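Local coordinates for SusD superfamily protein (PDB 3L22) that probably binds sugars at the bacterial outer membrane, as a SusD-family protein of Bacteroides fragilis that also carries bound zinc ions, at residues E173-L176 against S177-N181; P136-Y139 against S140-P143; D365-I369 against D370-G374. One frame throughout, in Å; residues are numbered along the deposited sequence. Where two conformers were deposited one is given.

Interaction 1: residues E173-L176 against S177-N181; sequences EHIL and SDLEN. With ZN (zinc ion), chain H; EDO (1,2-ethanediol), chain Z.
Residues 173-178 form the C-terminal end of helix 168-178, and the chain leaves it through 179-181; Ser177 N and Asp178 N reach back four residues to Glu173 O and His174 O, while Leu179 N divides its hydrogen between Leu176 O at 3.2 Å and a weaker bond to Ile175 O. The side-chain contact that stands out is between His174 and Asp178, one turn apart. The imidazole leaves the helix with CG anti to the backbone N (chi1 170°), which carries NE2 along the helix until it donates to Asp178 OD2 at 2.7 Å. This bond is short but bent: the N-H...O angle is 133°, and the oxygen is met from above the carboxylate plane, ring and carboxylate standing nearly perpendicular, 83° apart. The other ring nitrogen, ND1, binds a zinc ion at 2.2 Å, which also holds a water and two atoms from elsewhere in the structure. With ND1 on the metal and NE2 as the donor, Asp178 is a second-shell carboxylate that probably restrains the ring's rotation and may strengthen its donation to the metal. Asp178 OD1 is paired in a salt bridge with Arg124 of helix 113-131. This helix-against-helix packing belongs to the largely alpha-helical, TPR-related architecture of SusD proteins. Facing the interior, Ile175 CG2 and Leu179 CD1 lie side by side at 3.9 Å and point the same way; Tyr129 covers Ile175 from helix 113-131, and Val210 and Leu206 of helix 200-213 meet Ile175 and Leu179 respectively. The Leu176 carbonyl oxygen, O, also accepts at 2.7 Å from O2 of an ethanediol molecule that is also hydrogen-bonded to Lys207.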
ATOM      1  N   GLU A 173      -8.087  -7.660  13.006  1.00 13.07           N
ATOM      2  CA  GLU A 173      -7.904  -8.898  13.767  1.00 12.92           C
ATOM      3  C   GLU A 173      -7.964 -10.106  12.845  1.00 13.06           C
ATOM      4  O   GLU A 173      -7.210 -11.061  13.034  1.00 12.53           O
ATOM      5  CB  GLU A 173      -8.927  -8.999  14.904  1.00 13.08           C
ATOM      6  CG  GLU A 173      -8.545  -8.082  16.096  1.00 14.89           C
ATOM      7  CD  GLU A 173      -9.657  -7.852  17.110  1.00 18.32           C
ATOM      8  OE1 GLU A 173     -10.873  -8.000  16.777  1.00 20.81           O
ATOM      9  OE2 GLU A 173      -9.297  -7.514  18.274  1.00 22.73           O
ATOM     10  N   HIS A 174      -8.816 -10.045  11.824  1.00 13.18           N
ATOM     11  CA  HIS A 174      -8.866 -11.140  10.858  1.00 13.36           C
ATOM     12  C   HIS A 174      -7.586 -11.161   9.977  1.00 13.15           C
ATOM     13  O   HIS A 174      -7.019 -12.224   9.710  1.00 13.47           O
ATOM     14  CB  HIS A 174     -10.097 -11.127   9.951  1.00 13.18           C
ATOM     15  CG  HIS A 174      -9.943 -12.114   8.861  1.00 11.53           C
ATOM     16  ND1 HIS A 174     -10.119 -13.450   9.084  1.00 12.45           N
ATOM     17  CD2 HIS A 174      -9.405 -12.007   7.623  1.00 11.97           C
ATOM     18  CE1 HIS A 174      -9.760 -14.133   8.013  1.00 11.35           C
ATOM     19  NE2 HIS A 174      -9.300 -13.274   7.115  1.00 10.47           N
ATOM     20  N   ILE A 175      -7.130  -9.996   9.565  1.00 12.79           N
ATOM     21  CA  ILE A 175      -5.863  -9.870   8.830  1.00 12.73           C
ATOM     22  C   ILE A 175      -4.752 -10.541   9.620  1.00 13.42           C
ATOM     23  O   ILE A 175      -3.987 -11.308   9.057  1.00 13.50           O
ATOM     24  CB  ILE A 175      -5.515  -8.402   8.518  1.00 12.74           C
ATOM     25  CG1 ILE A 175      -6.490  -7.858   7.465  1.00 11.26           C
ATOM     26  CG2 ILE A 175      -4.060  -8.258   8.021  1.00 10.43           C
ATOM     27  CD1 ILE A 175      -6.537  -6.313   7.333  1.00 11.85           C
ATOM     28  N   LEU A 176      -4.709 -10.325  10.939  1.00 13.77           N
ATOM     29  CA  LEU A 176      -3.679 -10.953  11.750  1.00 13.54           C
ATOM     30  C   LEU A 176      -3.836 -12.471  11.745  1.00 13.70           C
ATOM     31  O   LEU A 176      -2.819 -13.187  11.748  1.00 14.11           O
ATOM     32  CB  LEU A 176      -3.673 -10.406  13.178  1.00 12.46           C
ATOM     33  CG  LEU A 176      -3.285  -8.948  13.350  1.00 13.68           C
ATOM     34  CD1 LEU A 176      -3.547  -8.534  14.821  1.00 11.86           C
ATOM     35  CD2 LEU A 176      -1.848  -8.704  12.929  1.00 12.41           C
ATOM     36  N   SER A 177      -5.079 -12.965  11.740  1.00 13.73           N
ATOM     37  CA  SER A 177      -5.297 -14.406  11.592  1.00 14.56           C
ATOM     38  C   SER A 177      -4.773 -14.978  10.260  1.00 14.79           C
ATOM     39  O   SER A 177      -4.161 -16.038  10.239  1.00 14.54           O
ATOM     40  CB  SER A 177      -6.771 -14.756  11.724  1.00 14.18           C
ATOM     41  OG  SER A 177      -7.220 -14.486  13.013  1.00 16.47           O
ATOM     42  N   ASP A 178      -4.987 -14.254   9.172  1.00 15.70           N
ATOM     43  CA  ASP A 178      -4.487 -14.689   7.868  1.00 16.39           C
ATOM     44  C   ASP A 178      -2.959 -14.625   7.786  1.00 16.26           C
ATOM     45  O   ASP A 178      -2.376 -15.200   6.873  1.00 16.67           O
ATOM     46  CB  ASP A 178      -5.122 -13.863   6.734  1.00 15.83           C
ATOM     47  CG  ASP A 178      -6.498 -14.377   6.301  1.00 17.55           C
ATOM     48  OD1 ASP A 178      -6.956 -15.488   6.671  1.00 17.91           O
ATOM     49  OD2 ASP A 178      -7.160 -13.663   5.526  1.00 17.07           O
ATOM     50  N   LEU A 179      -2.317 -13.911   8.708  1.00 16.10           N
ATOM     51  CA  LEU A 179      -0.865 -13.794   8.733  1.00 15.69           C
ATOM     52  C   LEU A 179      -0.256 -14.552   9.922  1.00 16.72           C
ATOM     53  O   LEU A 179       0.938 -14.395  10.230  1.00 16.74           O
ATOM     54  CB  LEU A 179      -0.486 -12.316   8.803  1.00 15.51           C
ATOM     55  CG  LEU A 179      -0.952 -11.454   7.619  1.00 14.30           C
ATOM     56  CD1 LEU A 179      -0.602 -10.005   7.935  1.00 13.90           C
ATOM     57  CD2 LEU A 179      -0.305 -11.891   6.299  1.00 12.30           C
ATOM     58  N   GLU A 180      -1.045 -15.374  10.590  1.00 16.55           N
ATOM     59  CA  GLU A 180      -0.550 -15.971  11.840  1.00 18.47           C
ATOM     60  C   GLU A 180       0.389 -17.132  11.651  1.00 18.68           C
ATOM     61  O   GLU A 180       1.221 -17.360  12.520  1.00 20.77           O
ATOM     62  CB  GLU A 180      -1.677 -16.405  12.758  1.00 18.35           C
ATOM     63  CG  GLU A 180      -2.411 -17.660  12.348  1.00 21.98           C
ATOM     64  CD  GLU A 180      -3.723 -17.873  13.174  1.00 26.10           C
ATOM     65  OE1 GLU A 180      -4.039 -17.058  14.080  1.00 22.89           O
ATOM     66  OE2 GLU A 180      -4.409 -18.871  12.906  1.00 30.69           O
ATOM     67  N   ASN A 181       0.198 -17.895  10.583  1.00 17.86           N
ATOM     68  CA  ASN A 181       1.128 -18.968  10.264  0.75 17.86           C
ATOM     69  C   ASN A 181       1.806 -18.675   8.932  1.00 17.25           C
ATOM     70  O   ASN A 181       1.188 -18.671   7.896  1.00 18.60           O
ATOM     71  CB  ASN A 181       0.469 -20.338  10.252  0.75 17.87           C
ATOM     72  CG  ASN A 181       1.513 -21.472  10.326  0.75 18.85           C
ATOM     73  OD1 ASN A 181       2.726 -21.232  10.217  0.75 18.32           O
ATOM     74  ND2 ASN A 181       1.042 -22.679  10.529  0.75 17.11           N
TER
HETATM   75 ZN    ZN H   7     -10.867 -14.446  10.855  1.00 29.37          ZN
HETATM   76  C1  EDO Z 466       0.293 -13.058  15.344  1.00 32.78           C
HETATM   77  O1  EDO Z 466       1.606 -13.161  14.808  1.00 31.18           O
HETATM   78  C2  EDO Z 466      -0.800 -12.695  14.371  1.00 31.29           C
HETATM   79  O2  EDO Z 466      -0.433 -12.698  13.002  1.00 31.21           O
HETATM   80  O   HOH W   1     -10.054 -16.450  10.350  1.00 19.15           O

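Interaction 2: residues P136-Y139 against S140-P143; sequences PTPY and SVNP
Pro143 lays its CB over one face of the Tyr139 ring, 4.0 Å from the ring centroid and 21° off the normal, a CH-pi contact displaced toward the rim of the ring; the nearest ring atom to Pro143 CB is Tyr139 CE2, at 3.8 Å. The two side chains cross at about a right angle, and the phenol is brought there by its extended first torsion, CG lying anti to the backbone N. Two further apolar contacts centre on Val141, which offers one methyl to each of two neighbours: CG1 meets Thr137 CG2 at 3.7 Å, and CG2 runs alongside the Pro138 ring, 3.9 Å from its CG. The backbone brings these groups together in a tight turn. Pro138 O is gripped by two amides, Val141 N coming from above the carbonyl plane and Asn142 N at 2.9 Å with a nearly straight N-H...O angle of 173°, so that a type I beta turn is overlaid by an alpha turn. The turn belongs to the irregular connection between helices 113-131 and 168-178. A water bridges the Thr137 and Asn142 side chains, lying 3.1 Å from Thr137 OG1 and accepting from Asn142 ND2 at 3.2 Å. The opposite end of that amide is held as well, since Asn142 OD1 accepts from the backbone N of Asp144, two residues on, in an Asx turn. Further out, Ser140 OG is hydrogen-bonded to the carbonyl of Arg401, and Pro138 packs on Tyr424, joining the loop to the C-terminal part of the chain. The Tyr139 ring rests against Lys169 and Tyr172 of helix 168-178, and the backbone of Pro143 is hydrogen-bonded to that of Lys169.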
ATOM      1  N   PRO A 136     -13.521   2.780   6.873  1.00 14.38           N
ATOM      2  CA  PRO A 136     -13.847   3.137   8.237  1.00 14.10           C
ATOM      3  C   PRO A 136     -13.036   4.311   8.755  1.00 14.00           C
ATOM      4  O   PRO A 136     -11.916   4.552   8.291  1.00 13.33           O
ATOM      5  CB  PRO A 136     -13.420   1.903   9.022  1.00 13.76           C
ATOM      6  CG  PRO A 136     -12.217   1.437   8.290  1.00 13.57           C
ATOM      7  CD  PRO A 136     -12.528   1.693   6.837  1.00 14.43           C
ATOM      8  N   THR A 137     -13.585   4.978   9.761  1.00 13.23           N
ATOM      9  CA  THR A 137     -12.783   5.817  10.620  1.00 13.60           C
ATOM     10  C   THR A 137     -11.610   4.979  11.134  1.00 13.88           C
ATOM     11  O   THR A 137     -11.820   3.811  11.484  1.00 14.01           O
ATOM     12  CB  THR A 137     -13.630   6.300  11.800  1.00 13.58           C
ATOM     13  OG1 THR A 137     -14.717   7.042  11.279  1.00 12.59           O
ATOM     14  CG2 THR A 137     -12.840   7.178  12.787  1.00 11.64           C
ATOM     15  N   PRO A 138     -10.393   5.554  11.195  1.00 14.50           N
ATOM     16  CA  PRO A 138      -9.248   4.773  11.639  1.00 14.54           C
ATOM     17  C   PRO A 138      -9.349   4.290  13.080  1.00 14.23           C
ATOM     18  O   PRO A 138      -9.977   4.898  13.933  1.00 13.86           O
ATOM     19  CB  PRO A 138      -8.067   5.751  11.485  1.00 14.76           C
ATOM     20  CG  PRO A 138      -8.690   7.092  11.563  1.00 14.30           C
ATOM     21  CD  PRO A 138      -9.965   6.912  10.809  1.00 15.17           C
ATOM     22  N   TYR A 139      -8.732   3.152  13.311  1.00 14.68           N
ATOM     23  CA  TYR A 139      -8.695   2.515  14.620  1.00 14.52           C
ATOM     24  C   TYR A 139      -8.186   3.467  15.696  1.00 14.31           C
ATOM     25  O   TYR A 139      -8.698   3.458  16.807  1.00 14.35           O
ATOM     26  CB  TYR A 139      -7.798   1.287  14.517  1.00 14.07           C
ATOM     27  CG  TYR A 139      -7.617   0.446  15.767  1.00 12.70           C
ATOM     28  CD1 TYR A 139      -6.759   0.862  16.780  1.00 15.22           C
ATOM     29  CD2 TYR A 139      -8.243  -0.806  15.909  1.00 15.48           C
ATOM     30  CE1 TYR A 139      -6.551   0.098  17.915  1.00 15.33           C
ATOM     31  CE2 TYR A 139      -8.043  -1.595  17.067  1.00 12.99           C
ATOM     32  CZ  TYR A 139      -7.161  -1.139  18.029  1.00 14.96           C
ATOM     33  OH  TYR A 139      -6.896  -1.850  19.149  1.00 18.20           O
ATOM     34  N   SER A 140      -7.185   4.271  15.358  1.00 14.11           N
ATOM     35  CA  SER A 140      -6.599   5.208  16.317  1.00 14.58           C
ATOM     36  C   SER A 140      -7.620   6.206  16.801  1.00 14.83           C
ATOM     37  O   SER A 140      -7.432   6.748  17.857  1.00 14.72           O
ATOM     38  CB  SER A 140      -5.410   5.982  15.723  1.00 15.01           C
ATOM     39  OG  SER A 140      -5.821   6.768  14.612  1.00 15.90           O
ATOM     40  N   VAL A 141      -8.669   6.472  16.022  1.00 14.64           N
ATOM     41  CA  VAL A 141      -9.748   7.356  16.465  1.00 15.27           C
ATOM     42  C   VAL A 141     -10.913   6.594  17.069  1.00 15.06           C
ATOM     43  O   VAL A 141     -11.429   7.011  18.086  1.00 14.54           O
ATOM     44  CB  VAL A 141     -10.267   8.237  15.317  1.00 15.56           C
ATOM     45  CG1 VAL A 141     -11.531   9.018  15.763  1.00 16.08           C
ATOM     46  CG2 VAL A 141      -9.140   9.180  14.841  1.00 15.45           C
ATOM     47  N   ASN A 142     -11.324   5.502  16.440  1.00 13.69           N
ATOM     48  CA  ASN A 142     -12.433   4.713  16.933  1.00 14.33           C
ATOM     49  C   ASN A 142     -12.314   3.255  16.463  1.00 14.62           C
ATOM     50  O   ASN A 142     -12.686   2.945  15.327  1.00 13.05           O
ATOM     51  CB  ASN A 142     -13.760   5.301  16.455  1.00 14.21           C
ATOM     52  CG  ASN A 142     -14.983   4.491  16.932  1.00 15.65           C
ATOM     53  OD1 ASN A 142     -14.872   3.561  17.715  1.00 16.68           O
ATOM     54  ND2 ASN A 142     -16.144   4.832  16.408  1.00 18.33           N
ATOM     55  N   PRO A 143     -11.829   2.356  17.345  1.00 14.90           N
ATOM     56  CA  PRO A 143     -11.730   0.946  16.979  1.00 14.95           C
ATOM     57  C   PRO A 143     -13.040   0.266  16.661  1.00 15.45           C
ATOM     58  O   PRO A 143     -13.029  -0.773  15.990  1.00 15.46           O
ATOM     59  CB  PRO A 143     -11.162   0.281  18.236  1.00 15.33           C
ATOM     60  CG  PRO A 143     -10.677   1.369  19.086  1.00 16.22           C
ATOM     61  CD  PRO A 143     -11.475   2.574  18.751  1.00 15.35           C
TER
HETATM   62  O   HOH W   2     -16.412   6.678  13.868  1.00 25.38           O

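Interaction 3: residues D365-I369 against D370-G374; sequences DPLNI and DNLSG. With EDO (1,2-ethanediol), chain B.
Asn368 and Asn371 stack their side-chain amides, the two planes only 24° apart, with the nitrogens close together: Asn368 ND2 and Asn371 ND2 are 3.3 Å apart although both are donors and cannot bond to each other. The pairing is one of van der Waals contact between flat groups. Asn368 OD1, for its part, accepts from a water at 2.9 Å that takes the hydrogen of Asp370 N. That bridge steadies the Asn368 amide, which is swung over the turn by a CG anti to the backbone N (chi1 -167°). The backbone here makes two successive type I turns in a short 3-10 segment: Asn371 N donates to Asn368 O at 3.0 Å, and Leu372 N to Ile369 O over the same distance, each amide approaching from above the carbonyl plane. Just upstream, Asp365 OD1 accepts from Leu367 N at 3.0 Å with an almost linear N-H...O angle of 170°, closing an Asx turn. The hydrophobic side of the loop is made by Leu372, which meets Leu367 CD1 with its CD2 at 4.2 Å, the two side chains crossing at about a right angle, and lays CD1 4.3 Å from Ile369 CG1. An ethanediol molecule clips onto Ser373, donating from O2 to its carbonyl and receiving a weak bond from its amide. The segment forms the later part of the connection from helix 345-359 to helix 374-388. Salt bridges from Asp365 to Arg356 and from Asp370 to Lys353 pin it to the first of these, where Ile369 also packs on Leu352, while Leu372 is buried against Leu377 and Ala380 of the second.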
ATOM      1  N   ASP A 365      24.540  17.775   5.723  1.00 19.90           N
ATOM      2  CA  ASP A 365      23.077  17.769   5.964  1.00 18.03           C
ATOM      3  C   ASP A 365      22.691  18.884   6.975  1.00 17.36           C
ATOM      4  O   ASP A 365      23.254  18.961   8.067  1.00 15.39           O
ATOM      5  CB  ASP A 365      22.706  16.405   6.536  1.00 17.47           C
ATOM      6  CG  ASP A 365      21.210  16.127   6.555  1.00 16.95           C
ATOM      7  OD1 ASP A 365      20.374  17.039   6.373  1.00 15.92           O
ATOM      8  OD2 ASP A 365      20.862  14.935   6.751  1.00 18.78           O
ATOM      9  N   PRO A 366      21.703  19.706   6.641  1.00 16.97           N
ATOM     10  CA  PRO A 366      21.206  20.677   7.611  1.00 17.68           C
ATOM     11  C   PRO A 366      20.434  20.098   8.804  1.00 17.32           C
ATOM     12  O   PRO A 366      20.238  20.807   9.773  1.00 18.22           O
ATOM     13  CB  PRO A 366      20.303  21.590   6.778  1.00 17.94           C
ATOM     14  CG  PRO A 366      20.047  20.922   5.579  1.00 17.04           C
ATOM     15  CD  PRO A 366      21.087  19.894   5.322  1.00 18.08           C
ATOM     16  N   LEU A 367      20.004  18.847   8.727  1.00 16.48           N
ATOM     17  CA  LEU A 367      19.315  18.174   9.835  1.00 16.76           C
ATOM     18  C   LEU A 367      20.350  17.432  10.677  1.00 17.27           C
ATOM     19  O   LEU A 367      21.080  16.591  10.154  1.00 17.67           O
ATOM     20  CB  LEU A 367      18.292  17.184   9.270  1.00 16.22           C
ATOM     21  CG  LEU A 367      17.399  16.396  10.230  1.00 16.97           C
ATOM     22  CD1 LEU A 367      16.453  17.352  10.963  1.00 16.71           C
ATOM     23  CD2 LEU A 367      16.636  15.319   9.439  1.00 13.72           C
ATOM     24  N   ASN A 368      20.448  17.770  11.952  1.00 17.21           N
ATOM     25  CA  ASN A 368      21.302  17.023  12.855  1.00 17.73           C
ATOM     26  C   ASN A 368      20.492  15.934  13.581  1.00 16.89           C
ATOM     27  O   ASN A 368      19.914  16.167  14.648  1.00 17.27           O
ATOM     28  CB  ASN A 368      21.997  17.961  13.835  1.00 18.75           C
ATOM     29  CG  ASN A 368      23.130  17.274  14.579  1.00 23.22           C
ATOM     30  OD1 ASN A 368      23.129  16.027  14.745  1.00 28.67           O
ATOM     31  ND2 ASN A 368      24.109  18.067  15.028  1.00 24.87           N
ATOM     32  N   ILE A 369      20.469  14.744  13.000  1.00 16.26           N
ATOM     33  CA  ILE A 369      19.646  13.639  13.517  1.00 16.63           C
ATOM     34  C   ILE A 369      20.000  13.270  14.945  1.00 15.98           C
ATOM     35  O   ILE A 369      19.112  13.043  15.778  1.00 15.98           O
ATOM     36  CB  ILE A 369      19.711  12.385  12.614  1.00 16.43           C
ATOM     37  CG1 ILE A 369      18.982  12.682  11.287  1.00 17.57           C
ATOM     38  CG2 ILE A 369      19.043  11.172  13.345  1.00 14.88           C
ATOM     39  CD1 ILE A 369      19.019  11.570  10.270  1.00 17.25           C
ATOM     40  N   ASP A 370      21.291  13.275  15.252  1.00 16.15           N
ATOM     41  CA  ASP A 370      21.740  12.988  16.599  1.00 16.87           C
ATOM     42  C   ASP A 370      21.176  13.900  17.668  1.00 16.04           C
ATOM     43  O   ASP A 370      21.089  13.468  18.799  1.00 14.82           O
ATOM     44  CB  ASP A 370      23.282  12.950  16.673  1.00 18.00           C
ATOM     45  CG  ASP A 370      23.868  11.758  15.889  1.00 22.70           C
ATOM     46  OD1 ASP A 370      23.248  10.666  15.854  1.00 27.97           O
ATOM     47  OD2 ASP A 370      24.923  11.922  15.249  1.00 31.40           O
ATOM     48  N   ASN A 371      20.750  15.117  17.316  1.00 15.21           N
ATOM     49  CA  ASN A 371      20.174  16.025  18.292  1.00 15.36           C
ATOM     50  C   ASN A 371      18.648  16.015  18.313  1.00 15.45           C
ATOM     51  O   ASN A 371      18.061  16.699  19.076  1.00 15.42           O
ATOM     52  CB  ASN A 371      20.718  17.459  18.053  1.00 14.95           C
ATOM     53  CG  ASN A 371      22.178  17.595  18.444  1.00 16.47           C
ATOM     54  OD1 ASN A 371      22.709  16.743  19.134  1.00 17.65           O
ATOM     55  ND2 ASN A 371      22.819  18.693  18.044  1.00 14.88           N
ATOM     56  N   LEU A 372      18.001  15.230  17.490  1.00 16.86           N
ATOM     57  CA  LEU A 372      16.534  15.130  17.548  1.00 18.16           C
ATOM     58  C   LEU A 372      16.013  14.392  18.792  1.00 18.44           C
ATOM     59  O   LEU A 372      16.618  13.431  19.244  1.00 19.86           O
ATOM     60  CB  LEU A 372      16.023  14.393  16.323  1.00 17.42           C
ATOM     61  CG  LEU A 372      16.249  15.048  14.960  1.00 19.79           C
ATOM     62  CD1 LEU A 372      15.864  14.066  13.845  1.00 16.76           C
ATOM     63  CD2 LEU A 372      15.460  16.353  14.882  1.00 18.97           C
ATOM     64  N   SER A 373      14.850  14.795  19.287  1.00 17.86           N
ATOM     65  CA  SER A 373      14.136  14.010  20.274  1.00 17.19           C
ATOM     66  C   SER A 373      12.659  14.366  20.197  1.00 16.59           C
ATOM     67  O   SER A 373      12.284  15.318  19.511  1.00 15.43           O
ATOM     68  CB  SER A 373      14.704  14.238  21.680  1.00 17.21           C
ATOM     69  OG  SER A 373      14.409  15.531  22.078  1.00 19.54           O
ATOM     70  N   GLY A 374      11.835  13.588  20.899  1.00 16.65           N
ATOM     71  CA  GLY A 374      10.402  13.798  20.988  1.00 16.91           C
ATOM     72  C   GLY A 374       9.731  14.119  19.664  1.00 17.74           C
ATOM     73  O   GLY A 374       9.912  13.412  18.648  1.00 16.87           O
TER
HETATM   74  C1  EDO B 468      13.804  17.925  20.187  0.70 33.55           C
HETATM   75  O1  EDO B 468      14.417  17.975  18.857  0.70 30.53           O
HETATM   76  C2  EDO B 468      12.376  18.385  20.548  0.70 33.10           C
HETATM   77  O2  EDO B 468      11.168  18.002  19.830  0.70 32.72           O
HETATM   78  O   HOH W   3      23.317  13.575  13.158  1.00 36.46           O

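How the interactions relate
Interactions 1 and 2 are neighbours in the N-terminal half: their centres lie 19 Å apart and their nearest atoms about 6 Å, without touching. Helix 168-178 connects them through Lys169, whose backbone is hydrogen-bonded to that of Pro143 and whose NZ forms a salt bridge with Glu173. Interaction 3, in the later, SusD-family part of the chain, is remote, with its centre 37 Å from that of interaction 1 and 32 Å from that of interaction 2. Zinc relates to each differently. In interaction 1 His174 binds the metal directly; the Leu367 side chain of 365-369 is about 5 Å from another zinc ion, beside Asp290; and the Val141 side chain is about 9 Å from a third zinc ion.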